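Local coordinates for protein NADP-dependent alcohol dehydrogenase (Entamoeba histolytica, PDB 2OUI) that probably catalyses the reversible, NADP-dependent oxidation of alcohols to aldehydes or ketones, as a tetrameric, zinc-dependent medium-chain dehydrogenase, at residues A[139-152]-A[309-323]. The protein carries 1 engineered substitution. Numbering follows the deposited sequence.
With ZN (zinc ion), chain E.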
loop_
_atom_site.group_PDB
_atom_site.type_symbol
_atom_site.label_atom_id
_atom_site.label_comp_id
_atom_site.label_asym_id
_atom_site.label_seq_id
_atom_site.Cartn_x
_atom_site.Cartn_y
_atom_site.Cartn_z
ATOM N N ASP A 139 -33.773 -4.524 -7.106
ATOM C CA ASP A 139 -33.683 -5.968 -6.856
ATOM C C ASP A 139 -33.199 -6.326 -5.431
ATOM O O ASP A 139 -32.818 -7.485 -5.164
ATOM C CB ASP A 139 -32.809 -6.637 -7.939
ATOM C CG ASP A 139 -31.327 -6.232 -7.858
ATOM O OD1 ASP A 139 -30.966 -5.224 -7.210
ATOM O OD2 ASP A 139 -30.503 -6.951 -8.453
ATOM N N ILE A 140 -33.202 -5.348 -4.517
ATOM C CA ILE A 140 -32.826 -5.625 -3.124
ATOM C C ILE A 140 -33.985 -5.286 -2.183
ATOM O O ILE A 140 -34.519 -4.179 -2.228
ATOM C CB ILE A 140 -31.544 -4.875 -2.672
ATOM C CG1 ILE A 140 -30.379 -5.156 -3.635
ATOM C CG2 ILE A 140 -31.166 -5.289 -1.247
ATOM C CD1 ILE A 140 -29.032 -4.553 -3.211
ATOM N N LYS A 141 -34.362 -6.241 -1.333
ATOM C CA LYS A 141 -35.438 -6.007 -0.366
ATOM C C LYS A 141 -34.974 -5.011 0.689
ATOM O O LYS A 141 -33.818 -5.072 1.147
ATOM C CB LYS A 141 -35.858 -7.321 0.298
ATOM C CG LYS A 141 -36.515 -8.279 -0.681
ATOM C CD LYS A 141 -36.173 -9.715 -0.371
ATOM C CE LYS A 141 -37.266 -10.404 0.399
ATOM N NZ LYS A 141 -37.020 -11.866 0.348
ATOM N N PRO A 142 -35.853 -4.087 1.085
ATOM C CA PRO A 142 -35.421 -3.150 2.131
ATOM C C PRO A 142 -34.758 -3.832 3.335
ATOM O O PRO A 142 -33.748 -3.338 3.843
ATOM C CB PRO A 142 -36.723 -2.443 2.532
ATOM C CG PRO A 142 -37.606 -2.558 1.305
ATOM C CD PRO A 142 -37.232 -3.835 0.610
ATOM N N GLU A 143 -35.303 -4.964 3.774
ATOM C CA GLU A 143 -34.797 -5.645 4.964
ATOM C C GLU A 143 -33.395 -6.195 4.727
ATOM O O GLU A 143 -32.532 -6.133 5.615
ATOM C CB GLU A 143 -35.752 -6.762 5.391
ATOM C CG GLU A 143 -37.129 -6.262 5.783
ATOM C CD GLU A 143 -38.169 -6.264 4.638
ATOM O OE1 GLU A 143 -37.794 -6.137 3.443
ATOM O OE2 GLU A 143 -39.382 -6.371 4.957
ATOM N N ASP A 144 -33.137 -6.696 3.522
ATOM C CA ASP A 144 -31.773 -7.133 3.188
ATOM C C ASP A 144 -30.822 -5.946 3.042
ATOM O O ASP A 144 -29.642 -6.020 3.413
ATOM C CB ASP A 144 -31.764 -7.962 1.898
ATOM C CG ASP A 144 -32.445 -9.312 2.055
ATOM O OD1 ASP A 144 -32.833 -9.682 3.192
ATOM O OD2 ASP A 144 -32.590 -10.006 1.019
ATOM N N ALA A 145 -31.327 -4.843 2.489
ATOM C CA ALA A 145 -30.480 -3.667 2.270
ATOM C C ALA A 145 -30.072 -2.969 3.568
ATOM O O ALA A 145 -29.006 -2.339 3.613
ATOM C CB ALA A 145 -31.169 -2.682 1.338
ATOM N N VAL A 146 -30.911 -3.047 4.610
ATOM C CA VAL A 146 -30.591 -2.357 5.873
ATOM C C VAL A 146 -29.355 -2.967 6.557
ATOM O O VAL A 146 -28.690 -2.318 7.394
ATOM C CB VAL A 146 -31.801 -2.256 6.837
ATOM C CG1 VAL A 146 -32.131 -3.606 7.463
ATOM C CG2 VAL A 146 -31.532 -1.192 7.891
ATOM N N MET A 147 -29.033 -4.205 6.177
ATOM C CA MET A 147 -27.802 -4.853 6.665
ATOM C C MET A 147 -26.545 -4.233 6.083
ATOM O O MET A 147 -25.460 -4.396 6.648
ATOM C CB MET A 147 -27.817 -6.352 6.339
ATOM C CG MET A 147 -28.987 -7.132 6.950
ATOM S SD MET A 147 -29.009 -7.139 8.753
ATOM C CE MET A 147 -30.243 -5.916 9.130
ATOM N N LEU A 148 -26.679 -3.540 4.953
ATOM C CA LEU A 148 -25.555 -2.791 4.344
ATOM C C LEU A 148 -25.057 -1.599 5.177
ATOM O O LEU A 148 -23.887 -1.279 5.144
ATOM C CB LEU A 148 -25.928 -2.313 2.926
ATOM C CG LEU A 148 -26.187 -3.388 1.866
ATOM C CD1 LEU A 148 -26.850 -2.800 0.631
ATOM C CD2 LEU A 148 -24.875 -4.135 1.506
ATOM N N SER A 149 -25.950 -0.955 5.931
ATOM C CA SER A 149 -25.687 0.333 6.575
ATOM C C SER A 149 -24.524 0.264 7.549
ATOM O O SER A 149 -23.749 1.210 7.649
ATOM C CB SER A 149 -26.930 0.759 7.379
ATOM O OG SER A 149 -28.044 0.893 6.509
ATOM N N ASP A 150 -24.428 -0.876 8.232
ATOM C CA ASP A 150 -23.512 -1.063 9.354
ATOM C C ASP A 150 -22.974 -2.496 9.333
ATOM O O ASP A 150 -21.762 -2.676 9.371
ATOM C CB ASP A 150 -24.253 -0.732 10.657
ATOM C CG ASP A 150 -23.349 -0.674 11.893
ATOM O OD1 ASP A 150 -22.095 -0.727 11.760
ATOM O OD2 ASP A 150 -23.926 -0.587 13.011
ATOM N N MET A 151 -23.831 -3.514 9.229
ATOM C CA MET A 151 -23.322 -4.893 9.428
ATOM C C MET A 151 -22.359 -5.344 8.334
ATOM O O MET A 151 -21.240 -5.765 8.623
ATOM C CB MET A 151 -24.444 -5.910 9.599
ATOM C CG MET A 151 -25.390 -5.610 10.788
ATOM S SD MET A 151 -24.549 -5.695 12.389
ATOM C CE MET A 151 -24.061 -3.997 12.701
ATOM N N VAL A 152 -22.781 -5.232 7.083
ATOM C CA VAL A 152 -21.904 -5.637 5.973
ATOM C C VAL A 152 -20.659 -4.752 5.911
ATOM O O VAL A 152 -19.539 -5.269 5.818
ATOM C CB VAL A 152 -22.604 -5.568 4.651
ATOM C CG1 VAL A 152 -21.615 -5.924 3.542
ATOM C CG2 VAL A 152 -23.820 -6.524 4.658
ATOM N N ILE A 309 -24.901 -7.835 -3.455
ATOM C CA ILE A 309 -26.230 -8.412 -3.266
ATOM C C ILE A 309 -26.926 -8.565 -4.621
ATOM O O ILE A 309 -27.436 -9.636 -4.945
ATOM C CB ILE A 309 -27.106 -7.599 -2.285
ATOM C CG1 ILE A 309 -26.445 -7.509 -0.897
ATOM C CG2 ILE A 309 -28.491 -8.246 -2.142
ATOM C CD1 ILE A 309 -27.279 -6.700 0.117
ATOM N N SER A 310 -26.882 -7.516 -5.433
ATOM C CA SER A 310 -27.571 -7.492 -6.735
ATOM C C SER A 310 -27.055 -8.519 -7.713
ATOM O O SER A 310 -27.815 -9.018 -8.534
ATOM C CB SER A 310 -27.461 -6.105 -7.367
ATOM O OG SER A 310 -28.180 -5.155 -6.602
ATOM N N THR A 311 -25.762 -8.838 -7.628
ATOM C CA THR A 311 -25.161 -9.836 -8.508
ATOM C C THR A 311 -25.266 -11.266 -7.955
ATOM O O THR A 311 -24.788 -12.203 -8.594
ATOM C CB THR A 311 -23.645 -9.537 -8.785
ATOM O OG1 THR A 311 -22.953 -9.417 -7.541
ATOM C CG2 THR A 311 -23.468 -8.222 -9.570
ATOM N N GLY A 312 -25.869 -11.436 -6.776
ATOM C CA GLY A 312 -26.117 -12.778 -6.215
ATOM C C GLY A 312 -24.917 -13.358 -5.489
ATOM O O GLY A 312 -24.841 -14.568 -5.250
ATOM N N LYS A 313 -23.980 -12.482 -5.146
ATOM C CA LYS A 313 -22.710 -12.861 -4.507
ATOM C C LYS A 313 -22.660 -12.614 -2.999
ATOM O O LYS A 313 -21.652 -12.913 -2.342
ATOM C CB LYS A 313 -21.564 -12.116 -5.196
ATOM C CG LYS A 313 -21.470 -12.442 -6.671
ATOM C CD LYS A 313 -20.230 -11.846 -7.297
ATOM C CE LYS A 313 -20.111 -12.338 -8.718
ATOM N NZ LYS A 313 -18.823 -11.857 -9.348
ATOM N N LEU A 314 -23.724 -12.060 -2.446
ATOM C CA LEU A 314 -23.830 -11.865 -0.997
ATOM C C LEU A 314 -25.293 -11.941 -0.586
ATOM O O LEU A 314 -26.116 -11.234 -1.150
ATOM C CB LEU A 314 -23.269 -10.504 -0.577
ATOM C CG LEU A 314 -23.352 -10.145 0.920
ATOM C CD1 LEU A 314 -22.518 -11.115 1.793
ATOM C CD2 LEU A 314 -22.895 -8.696 1.174
ATOM N N ASP A 315 -25.601 -12.794 0.392
ATOM C CA ASP A 315 -26.961 -12.967 0.883
ATOM C C ASP A 315 -27.005 -12.518 2.334
ATOM O O ASP A 315 -26.480 -13.203 3.220
ATOM C CB ASP A 315 -27.398 -14.430 0.719
ATOM C CG ASP A 315 -28.746 -14.731 1.370
ATOM O OD1 ASP A 315 -29.479 -13.784 1.717
ATOM O OD2 ASP A 315 -29.067 -15.924 1.536
ATOM N N THR A 316 -27.593 -11.349 2.567
ATOM C CA THR A 316 -27.646 -10.780 3.916
ATOM C C THR A 316 -28.901 -11.224 4.674
ATOM O O THR A 316 -29.057 -10.905 5.853
ATOM C CB THR A 316 -27.633 -9.232 3.892
ATOM O OG1 THR A 316 -28.772 -8.753 3.175
ATOM C CG2 THR A 316 -26.393 -8.700 3.230
ATOM N N SER A 317 -29.805 -11.928 3.991
ATOM C CA SER A 317 -31.044 -12.366 4.640
ATOM C C SER A 317 -30.793 -13.342 5.788
ATOM O O SER A 317 -31.584 -13.390 6.730
ATOM C CB SER A 317 -32.028 -12.969 3.633
ATOM O OG SER A 317 -31.587 -14.252 3.200
ATOM N N LYS A 318 -29.701 -14.113 5.716
ATOM C CA LYS A 318 -29.350 -15.082 6.772
ATOM C C LYS A 318 -29.101 -14.412 8.123
ATOM O O LYS A 318 -29.074 -15.087 9.144
ATOM C CB LYS A 318 -28.085 -15.861 6.411
ATOM C CG LYS A 318 -28.197 -16.787 5.215
ATOM C CD LYS A 318 -26.784 -17.390 4.991
ATOM C CE LYS A 318 -26.410 -17.542 3.528
ATOM N NZ LYS A 318 -27.179 -18.671 2.939
ATOM N N LEU A 319 -28.865 -13.099 8.118
ATOM C CA LEU A 319 -28.630 -12.346 9.346
ATOM C C LEU A 319 -29.917 -12.044 10.095
ATOM O O LEU A 319 -29.886 -11.739 11.277
ATOM C CB LEU A 319 -27.947 -11.005 9.042
ATOM C CG LEU A 319 -26.545 -11.049 8.431
ATOM C CD1 LEU A 319 -26.044 -9.631 8.094
ATOM C CD2 LEU A 319 -25.589 -11.742 9.389
ATOM N N ILE A 320 -31.038 -12.086 9.391
ATOM C CA ILE A 320 -32.309 -11.607 9.952
ATOM C C ILE A 320 -33.021 -12.735 10.689
ATOM O O ILE A 320 -33.494 -13.712 10.077
ATOM C CB ILE A 320 -33.220 -11.052 8.850
ATOM C CG1 ILE A 320 -32.539 -9.889 8.110
ATOM C CG2 ILE A 320 -34.587 -10.600 9.438
ATOM C CD1 ILE A 320 -33.271 -9.472 6.834
ATOM N N THR A 321 -33.143 -12.590 12.000
ATOM C CA THR A 321 -33.779 -13.636 12.808
ATOM C C THR A 321 -35.149 -13.244 13.358
ATOM O O THR A 321 -35.932 -14.102 13.730
ATOM C CB THR A 321 -32.898 -14.031 13.992
ATOM O OG1 THR A 321 -32.483 -12.843 14.689
ATOM C CG2 THR A 321 -31.661 -14.795 13.488
ATOM N N HIS A 322 -35.409 -11.947 13.438
ATOM C CA HIS A 322 -36.621 -11.425 14.064
ATOM C C HIS A 322 -37.139 -10.302 13.184
ATOM O O HIS A 322 -36.372 -9.420 12.794
ATOM C CB HIS A 322 -36.300 -10.841 15.435
ATOM C CG HIS A 322 -35.900 -11.856 16.458
ATOM N ND1 HIS A 322 -34.642 -12.424 16.490
ATOM C CD2 HIS A 322 -36.579 -12.382 17.502
ATOM C CE1 HIS A 322 -34.574 -13.271 17.503
ATOM N NE2 HIS A 322 -35.738 -13.268 18.129
ATOM N N ARG A 323 -38.436 -10.324 12.890
ATOM C CA ARG A 323 -39.057 -9.319 12.037
ATOM C C ARG A 323 -40.246 -8.667 12.745
ATOM O O ARG A 323 -41.117 -9.377 13.268
ATOM C CB ARG A 323 -39.518 -9.956 10.722
ATOM C CG ARG A 323 -38.376 -10.446 9.836
ATOM C CD ARG A 323 -38.895 -11.224 8.626
ATOM N NE ARG A 323 -37.827 -11.990 7.969
ATOM C CZ ARG A 323 -37.094 -11.539 6.954
ATOM N NH1 ARG A 323 -37.294 -10.311 6.463
ATOM N NH2 ARG A 323 -36.145 -12.310 6.430
HETATM ZN ZN ZN E . -23.891 -0.218 14.835
HETATM O O HOH W 1 -29.788 -10.814 0.499
HETATM O O HOH W 2 -34.976 -11.139 3.512
#
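T316 meets the 139-152 segment with all three groups of its side chain, an instructive case of how a small side chain can serve a polar and an apolar partner at once. Its OG1 donates to D144 O at 2.9 Å, tilted 28° from the carbonyl plane, so a carbonyl of the short helix 142-145 gains a side-chain donor. With chi1 at 61° the hydroxyl sits between the backbone N and carbonyl carbon, which leaves CG2 to pack 3.7 Å from V152 CG2, while CB lies against M147 CB. Close apolar contacts continue beyond T316. M147, bent at chi2 and chi3, runs alongside L319 with the two chains pointing opposite ways, SD 3.9 Å from L319 CD1; L148 CD2 and I309 CD1 meet tip to tip, as do V152 CG1 and L314 CD2. I140 crosses I309 at about a right angle, its CD1 3.7 Å from I309 CB. In this medium-chain dehydrogenase the contact joins helices 142-145 and 148-161 to the connection running from helix 298-310 into strand 320-325, which pairs in parallel with strand 346-350; L319 also touches helix 177-188 of the Rossmann-type part. Segment 139-152 also supplies D150, whose OD2 binds zinc at 1.9 Å alongside C37 and H59. Toward solvent the fit is looser and wetter. The carboxylate of D144 lies against S317 CB, and each of its oxygens takes a water: one water accepts from T316 N and gives a weak bond to OD2, the other links OD1 to R323 NH2 through a long, weak second bond. R323 carries I320 CG2 over one guanidinium face, yet its NH1 stays 4.7 Å from E143 OE2. Elsewhere, exposed D139 accepts from S310 OG on the syn side of OD1, at 2.9 Å.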